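Local structure of arginine kinase (Anthopleura japonica, 4RF6) at residues 137-141 against 154-159; 469-474 against 596-600. The protein catalyses the reversible transfer of phosphate from ATP to L-arginine, yielding phosphoarginine and ADP, with two tandem phosphagen kinase units in one chain. All coordinates share one frame; numbering follows the deposited sequence.

Interaction 1: residues 137-141 against 154-159; sequences SLKGY and EIEKKV
Y141 carries its ring out beside the backbone N (chi1 -50°), while E154 runs its carboxylate out along an extended chain with CG anti to N (chi1 -176°), and the two meet at the phenol oxygen. The setting is the first catalytic domain of the phosphagen kinase fold, where a type II beta turn, L138 to Y141, with G140 at its positive-phi position, follows strand 127-136 and packs on helix 149-163. Y141 OH gives its proton to E154 OE2 at 2.6 Å, on the anti side of the carboxylate; ring and carboxylate planes lie 74° apart, with OE2 at the ring edge. K158, its chain bent at several torsions, arrives from the opposite direction and donates from NZ to Y141 OH at 2.5 Å. NZ also forms a salt bridge one helical turn back, 3.6 Å from E154 OE2, so phenol, ammonium and carboxylate make a closed triangle that fixes the hydroxyl. I155 lies over one ring face, a CH-pi contact with CG1 3.8 Å from the ring centroid. Next to this ring contact, L138 CD1 lies 3.9 Å from I155 CG2 and equally close to V159 CG2, while L235 and L264 extend this apolar layer and H151 meets the Y141 ring edge-to-face. One water donates to K139 O at 3.1 Å and accepts from K158 NZ.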
ATOM      1  N   SER A 137      -4.843 -28.899   5.250  1.00 22.13           N
ATOM      2  CA  SER A 137      -5.334 -29.588   6.433  1.00 23.28           C
ATOM      3  C   SER A 137      -4.260 -30.569   6.895  1.00 23.33           C
ATOM      4  O   SER A 137      -3.555 -31.154   6.068  1.00 20.35           O
ATOM      5  CB  SER A 137      -6.649 -30.313   6.135  1.00 26.40           C
ATOM      6  OG  SER A 137      -7.653 -29.409   5.713  1.00 29.42           O
ATOM      7  N   LEU A 138      -4.123 -30.734   8.209  1.00 20.54           N
ATOM      8  CA  LEU A 138      -3.089 -31.606   8.768  1.00 22.53           C
ATOM      9  C   LEU A 138      -3.451 -33.088   8.668  1.00 23.99           C
ATOM     10  O   LEU A 138      -4.606 -33.467   8.888  1.00 20.09           O
ATOM     11  CB  LEU A 138      -2.812 -31.264  10.234  1.00 23.25           C
ATOM     12  CG  LEU A 138      -2.280 -29.876  10.589  1.00 20.16           C
ATOM     13  CD1 LEU A 138      -1.918 -29.819  12.067  1.00 22.66           C
ATOM     14  CD2 LEU A 138      -1.082 -29.511   9.730  1.00 15.82           C
ATOM     15  N   LYS A 139      -2.456 -33.916   8.344  1.00 25.52           N
ATOM     16  CA  LYS A 139      -2.607 -35.370   8.373  1.00 28.33           C
ATOM     17  C   LYS A 139      -3.115 -35.848   9.724  1.00 25.17           C
ATOM     18  O   LYS A 139      -2.728 -35.307  10.762  1.00 27.30           O
ATOM     19  CB  LYS A 139      -1.263 -36.050   8.102  1.00 32.27           C
ATOM     20  CG  LYS A 139      -0.838 -36.036   6.655  1.00 41.00           C
ATOM     21  CD  LYS A 139       0.606 -36.508   6.478  1.00 45.75           C
ATOM     22  CE  LYS A 139       0.973 -36.607   4.995  1.00 47.45           C
ATOM     23  NZ  LYS A 139       2.426 -36.370   4.744  1.00 49.93           N
ATOM     24  N   GLY A 140      -3.977 -36.861   9.710  1.00 26.38           N
ATOM     25  CA  GLY A 140      -4.393 -37.528  10.933  1.00 29.10           C
ATOM     26  C   GLY A 140      -5.686 -37.046  11.576  1.00 26.61           C
ATOM     27  O   GLY A 140      -6.040 -37.499  12.665  1.00 25.78           O
ATOM     28  N   TYR A 141      -6.394 -36.134  10.916  1.00 26.67           N
ATOM     29  CA  TYR A 141      -7.631 -35.590  11.474  1.00 23.97           C
ATOM     30  C   TYR A 141      -8.749 -35.513  10.433  1.00 23.62           C
ATOM     31  O   TYR A 141      -8.505 -35.639   9.232  1.00 24.34           O
ATOM     32  CB  TYR A 141      -7.382 -34.197  12.066  1.00 24.46           C
ATOM     33  CG  TYR A 141      -6.201 -34.121  13.006  1.00 27.40           C
ATOM     34  CD1 TYR A 141      -6.301 -34.589  14.309  1.00 26.98           C
ATOM     35  CD2 TYR A 141      -4.985 -33.583  12.589  1.00 27.81           C
ATOM     36  CE1 TYR A 141      -5.232 -34.527  15.172  1.00 26.16           C
ATOM     37  CE2 TYR A 141      -3.906 -33.514  13.451  1.00 28.90           C
ATOM     38  CZ  TYR A 141      -4.041 -33.990  14.741  1.00 26.96           C
ATOM     39  OH  TYR A 141      -2.984 -33.935  15.613  1.00 29.60           O
ATOM     40  N   GLU A 154      -5.603 -29.963  19.428  1.00 20.37           N
ATOM     41  CA  GLU A 154      -4.311 -30.575  19.142  1.00 25.21           C
ATOM     42  C   GLU A 154      -3.703 -29.967  17.880  1.00 23.30           C
ATOM     43  O   GLU A 154      -2.488 -29.780  17.785  1.00 23.67           O
ATOM     44  CB  GLU A 154      -4.472 -32.087  18.986  1.00 28.37           C
ATOM     45  CG  GLU A 154      -3.175 -32.849  18.782  1.00 35.03           C
ATOM     46  CD  GLU A 154      -3.372 -34.344  18.919  1.00 39.27           C
ATOM     47  OE1 GLU A 154      -3.795 -34.790  20.007  1.00 44.30           O
ATOM     48  OE2 GLU A 154      -3.117 -35.067  17.936  1.00 38.40           O
ATOM     49  N   ILE A 155      -4.561 -29.659  16.912  1.00 22.41           N
ATOM     50  CA  ILE A 155      -4.128 -29.017  15.673  1.00 23.45           C
ATOM     51  C   ILE A 155      -3.586 -27.615  15.951  1.00 22.19           C
ATOM     52  O   ILE A 155      -2.495 -27.274  15.499  1.00 21.23           O
ATOM     53  CB  ILE A 155      -5.278 -28.932  14.649  1.00 22.31           C
ATOM     54  CG1 ILE A 155      -5.561 -30.303  14.033  1.00 26.83           C
ATOM     55  CG2 ILE A 155      -4.948 -27.936  13.547  1.00 19.18           C
ATOM     56  CD1 ILE A 155      -6.921 -30.395  13.339  1.00 26.42           C
ATOM     57  N   GLU A 156      -4.351 -26.810  16.686  1.00 19.65           N
ATOM     58  CA  GLU A 156      -3.915 -25.464  17.048  1.00 22.29           C
ATOM     59  C   GLU A 156      -2.548 -25.524  17.717  1.00 25.51           C
ATOM     60  O   GLU A 156      -1.634 -24.769  17.372  1.00 23.14           O
ATOM     61  CB  GLU A 156      -4.911 -24.796  18.001  1.00 22.35           C
ATOM     62  CG  GLU A 156      -4.431 -23.433  18.533  1.00 20.73           C
ATOM     63  CD  GLU A 156      -5.290 -22.888  19.666  1.00 23.84           C
ATOM     64  OE1 GLU A 156      -5.316 -21.648  19.851  1.00 20.80           O
ATOM     65  OE2 GLU A 156      -5.928 -23.695  20.376  1.00 24.95           O
ATOM     66  N   LYS A 157      -2.413 -26.448  18.663  1.00 26.16           N
ATOM     67  CA  LYS A 157      -1.190 -26.592  19.438  1.00 29.90           C
ATOM     68  C   LYS A 157       0.011 -26.973  18.574  1.00 29.62           C
ATOM     69  O   LYS A 157       1.102 -26.408  18.729  1.00 30.77           O
ATOM     70  CB  LYS A 157      -1.388 -27.627  20.548  1.00 34.64           C
ATOM     71  CG  LYS A 157      -0.090 -28.283  21.001  1.00 40.80           C
ATOM     72  CD  LYS A 157      -0.276 -29.035  22.308  1.00 47.27           C
ATOM     73  CE  LYS A 157       1.021 -29.691  22.761  1.00 51.79           C
ATOM     74  NZ  LYS A 157       0.937 -30.159  24.178  1.00 54.08           N
ATOM     75  N   LYS A 158      -0.185 -27.936  17.678  1.00 25.79           N
ATOM     76  CA  LYS A 158       0.886 -28.375  16.789  1.00 28.19           C
ATOM     77  C   LYS A 158       1.291 -27.264  15.836  1.00 27.11           C
ATOM     78  O   LYS A 158       2.479 -27.036  15.611  1.00 28.35           O
ATOM     79  CB  LYS A 158       0.463 -29.614  15.996  1.00 30.01           C
ATOM     80  CG  LYS A 158       0.711 -30.916  16.738  1.00 33.85           C
ATOM     81  CD  LYS A 158      -0.375 -31.940  16.463  1.00 35.69           C
ATOM     82  CE  LYS A 158      -0.010 -32.883  15.332  1.00 35.93           C
ATOM     83  NZ  LYS A 158      -0.490 -34.270  15.639  1.00 34.92           N
ATOM     84  N   VAL A 159       0.297 -26.575  15.283  1.00 23.28           N
ATOM     85  CA  VAL A 159       0.553 -25.511  14.317  1.00 21.54           C
ATOM     86  C   VAL A 159       1.315 -24.361  14.964  1.00 22.45           C
ATOM     87  O   VAL A 159       2.337 -23.909  14.439  1.00 22.55           O
ATOM     88  CB  VAL A 159      -0.752 -25.000  13.670  1.00 20.72           C
ATOM     89  CG1 VAL A 159      -0.504 -23.706  12.911  1.00 19.44           C
ATOM     90  CG2 VAL A 159      -1.322 -26.054  12.735  1.00 17.62           C
TER
HETATM   91  O   HOH W   1      -1.658 -36.304  13.489  1.00 33.71           O

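Interaction 2: residues 469-474 against 596-600; sequences APNLDP and SDIGS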
ATOM      1  N   ALA A 469      20.773  37.073  15.862  1.00 20.90           N
ATOM      2  CA  ALA A 469      19.355  37.370  16.064  1.00 19.32           C
ATOM      3  C   ALA A 469      18.932  37.484  17.528  1.00 25.10           C
ATOM      4  O   ALA A 469      18.309  36.567  18.064  1.00 25.73           O
ATOM      5  CB  ALA A 469      18.496  36.320  15.346  1.00 18.22           C
ATOM      6  N   PRO A 470      19.260  38.614  18.178  1.00 26.86           N
ATOM      7  CA  PRO A 470      18.732  38.864  19.528  1.00 28.92           C
ATOM      8  C   PRO A 470      17.199  38.881  19.494  1.00 29.50           C
ATOM      9  O   PRO A 470      16.641  39.507  18.591  1.00 27.70           O
ATOM     10  CB  PRO A 470      19.278  40.258  19.865  1.00 26.05           C
ATOM     11  CG  PRO A 470      20.494  40.427  18.988  1.00 26.25           C
ATOM     12  CD  PRO A 470      20.175  39.678  17.720  1.00 26.21           C
ATOM     13  N   ASN A 471      16.540  38.213  20.442  1.00 31.83           N
ATOM     14  CA  ASN A 471      15.084  38.021  20.393  1.00 33.33           C
ATOM     15  C   ASN A 471      14.280  39.318  20.244  1.00 33.17           C
ATOM     16  O   ASN A 471      14.393  40.229  21.059  1.00 29.28           O
ATOM     17  CB  ASN A 471      14.598  37.230  21.615  1.00 34.34           C
ATOM     18  CG  ASN A 471      13.212  36.631  21.413  1.00 36.73           C
ATOM     19  OD1 ASN A 471      12.722  36.522  20.284  1.00 33.69           O
ATOM     20  ND2 ASN A 471      12.576  36.237  22.510  1.00 39.13           N
ATOM     21  N   LEU A 472      13.464  39.380  19.194  1.00 30.90           N
ATOM     22  CA  LEU A 472      12.779  40.613  18.811  1.00 30.75           C
ATOM     23  C   LEU A 472      11.676  41.064  19.764  1.00 31.22           C
ATOM     24  O   LEU A 472      11.648  42.222  20.185  1.00 33.28           O
ATOM     25  CB  LEU A 472      12.205  40.482  17.397  1.00 28.24           C
ATOM     26  CG  LEU A 472      13.248  40.470  16.289  1.00 26.51           C
ATOM     27  CD1 LEU A 472      12.592  40.428  14.920  1.00 23.87           C
ATOM     28  CD2 LEU A 472      14.127  41.695  16.432  1.00 30.43           C
ATOM     29  N   ASP A 473      10.771  40.148  20.096  1.00 30.03           N
ATOM     30  CA  ASP A 473       9.545  40.496  20.808  1.00 32.56           C
ATOM     31  C   ASP A 473       9.242  39.500  21.930  1.00 33.54           C
ATOM     32  O   ASP A 473       8.276  38.745  21.841  1.00 30.59           O
ATOM     33  CB  ASP A 473       8.380  40.537  19.808  1.00 32.72           C
ATOM     34  CG  ASP A 473       7.086  41.041  20.422  1.00 37.30           C
ATOM     35  OD1 ASP A 473       7.134  41.614  21.528  1.00 36.37           O
ATOM     36  OD2 ASP A 473       6.022  40.862  19.786  1.00 36.41           O
ATOM     37  N   PRO A 474      10.069  39.501  22.996  1.00 40.12           N
ATOM     38  CA  PRO A 474       9.923  38.605  24.155  1.00 45.23           C
ATOM     39  C   PRO A 474       8.507  38.521  24.740  1.00 48.30           C
ATOM     40  O   PRO A 474       8.155  37.486  25.311  1.00 48.15           O
ATOM     41  CB  PRO A 474      10.875  39.217  25.200  1.00 45.90           C
ATOM     42  CG  PRO A 474      11.262  40.568  24.661  1.00 45.49           C
ATOM     43  CD  PRO A 474      11.204  40.421  23.177  1.00 42.11           C
ATOM     44  N   SER A 596       8.760  34.999  19.349  1.00 32.05           N
ATOM     45  CA  SER A 596       9.536  35.716  18.345  1.00 33.86           C
ATOM     46  C   SER A 596      10.941  35.185  18.067  1.00 30.90           C
ATOM     47  O   SER A 596      11.660  35.757  17.244  1.00 31.27           O
ATOM     48  CB  SER A 596       9.661  37.176  18.785  1.00 35.14           C
ATOM     49  OG  SER A 596      10.301  37.251  20.048  1.00 36.19           O
ATOM     50  N   ASP A 597      11.344  34.114  18.743  1.00 29.87           N
ATOM     51  CA  ASP A 597      12.760  33.745  18.739  1.00 28.90           C
ATOM     52  C   ASP A 597      13.186  32.907  17.534  1.00 29.88           C
ATOM     53  O   ASP A 597      13.260  31.681  17.614  1.00 27.50           O
ATOM     54  CB  ASP A 597      13.146  33.046  20.045  1.00 29.54           C
ATOM     55  CG  ASP A 597      14.640  33.100  20.309  1.00 31.74           C
ATOM     56  OD1 ASP A 597      15.382  33.522  19.397  1.00 28.12           O
ATOM     57  OD2 ASP A 597      15.066  32.724  21.421  1.00 34.21           O
ATOM     58  N   ILE A 598      13.494  33.580  16.430  1.00 32.09           N
ATOM     59  CA  ILE A 598      13.900  32.902  15.197  1.00 32.73           C
ATOM     60  C   ILE A 598      15.226  32.161  15.358  1.00 27.94           C
ATOM     61  O   ILE A 598      15.415  31.086  14.783  1.00 17.58           O
ATOM     62  CB  ILE A 598      14.010  33.883  14.011  1.00 38.78           C
ATOM     63  CG1 ILE A 598      12.731  34.705  13.867  1.00 43.45           C
ATOM     64  CG2 ILE A 598      14.284  33.133  12.714  1.00 40.07           C
ATOM     65  CD1 ILE A 598      12.884  36.155  14.264  1.00 47.28           C
ATOM     66  N   GLY A 599      16.140  32.735  16.139  1.00 25.69           N
ATOM     67  CA  GLY A 599      17.451  32.142  16.342  1.00 24.24           C
ATOM     68  C   GLY A 599      17.369  30.785  17.012  1.00 25.90           C
ATOM     69  O   GLY A 599      18.107  29.856  16.668  1.00 28.07           O
ATOM     70  N   SER A 600      16.461  30.670  17.977  1.00 26.06           N
ATOM     71  CA  SER A 600      16.240  29.410  18.677  1.00 25.49           C
ATOM     72  C   SER A 600      15.589  28.377  17.761  1.00 23.35           C
ATOM     73  O   SER A 600      16.012  27.214  17.709  1.00 23.23           O
ATOM     74  CB  SER A 600      15.363  29.640  19.906  1.00 29.05           C
ATOM     75  OG  SER A 600      14.998  28.414  20.506  1.00 31.61           O
TER
HETATM   76  O   HOH W   2      15.737  35.278  17.712  1.00 23.98           O
HETATM   77  O   HOH W   3      13.763  37.275  17.120  1.00 24.27           O
HETATM   78  O   HOH W   4       8.191  36.314  21.841  1.00 34.08           O
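The amide of N471 has the carboxylate of D597 stacked over one face, the two planes only 23° apart although the side chains cross at about a right angle; N471 CG lies 4.0 Å from D597 CG. S596 OG approaches from the other side of the amide, tilted from its plane and not over the face, 3.3 Å from N471 CG. D597 is the N-cap of helix 598-616 in the second catalytic domain of the phosphagen kinase fold, and the loop 469-474, leading into strand 479-488, runs beside this helix start. The cap is a weak one: S600 N reaches D597 OD1 at 3.4 Å, though fairly straight, 157° at the hydrogen. D597 is also the centre of an inverse gamma turn, which swings the chain from S596 into the helix.

A direct hydrogen bond joins loop and turn at S596. Its OG, set between its own backbone N and carbonyl carbon, accepts from the backbone N of D473 at 2.9 Å with an angle of 146°. D473 OD2 accepts from the backbone N of Y478 and of I479, which fastens the loop to the head of strand 479-488. Beside the polar groups, L472 CD1 and I598 CD1 touch loosely at 4.3 Å; they also touch helix 696-714, Y704 and V707 against L472 and V700 against I598.

Ordered waters bridge the two segments. One molecule accepts from L472 N at 3.0 Å and bridges to S596 O. Another accepts from G599 N at 3.0 Å, joining the first turn of the helix to the loop, where A469 O lies 2.9 Å from the water oxygen.

Interactions 1 and 2 sit on opposite sides of the chain's centre, their centres about 69 Å apart, one in each approximate repeat, and share no element. Both are partly buried contacts between a loop and a helix, flanking equivalent eight-stranded antiparallel sheets, but use different parts of their helices. Interaction 1 has three buried and no exposed touching residues; interaction 2 includes exposed ones such as N471. In 137-141 against 154-159 a loop meets residues within a helix and side chains do the work, a charged, phenol-centred network beside an apolar layer. In 469-474 against 596-600 the partner is a helix start, and backbone amides, a serine hydroxyl and bridging waters dominate, with a single loose apolar pair.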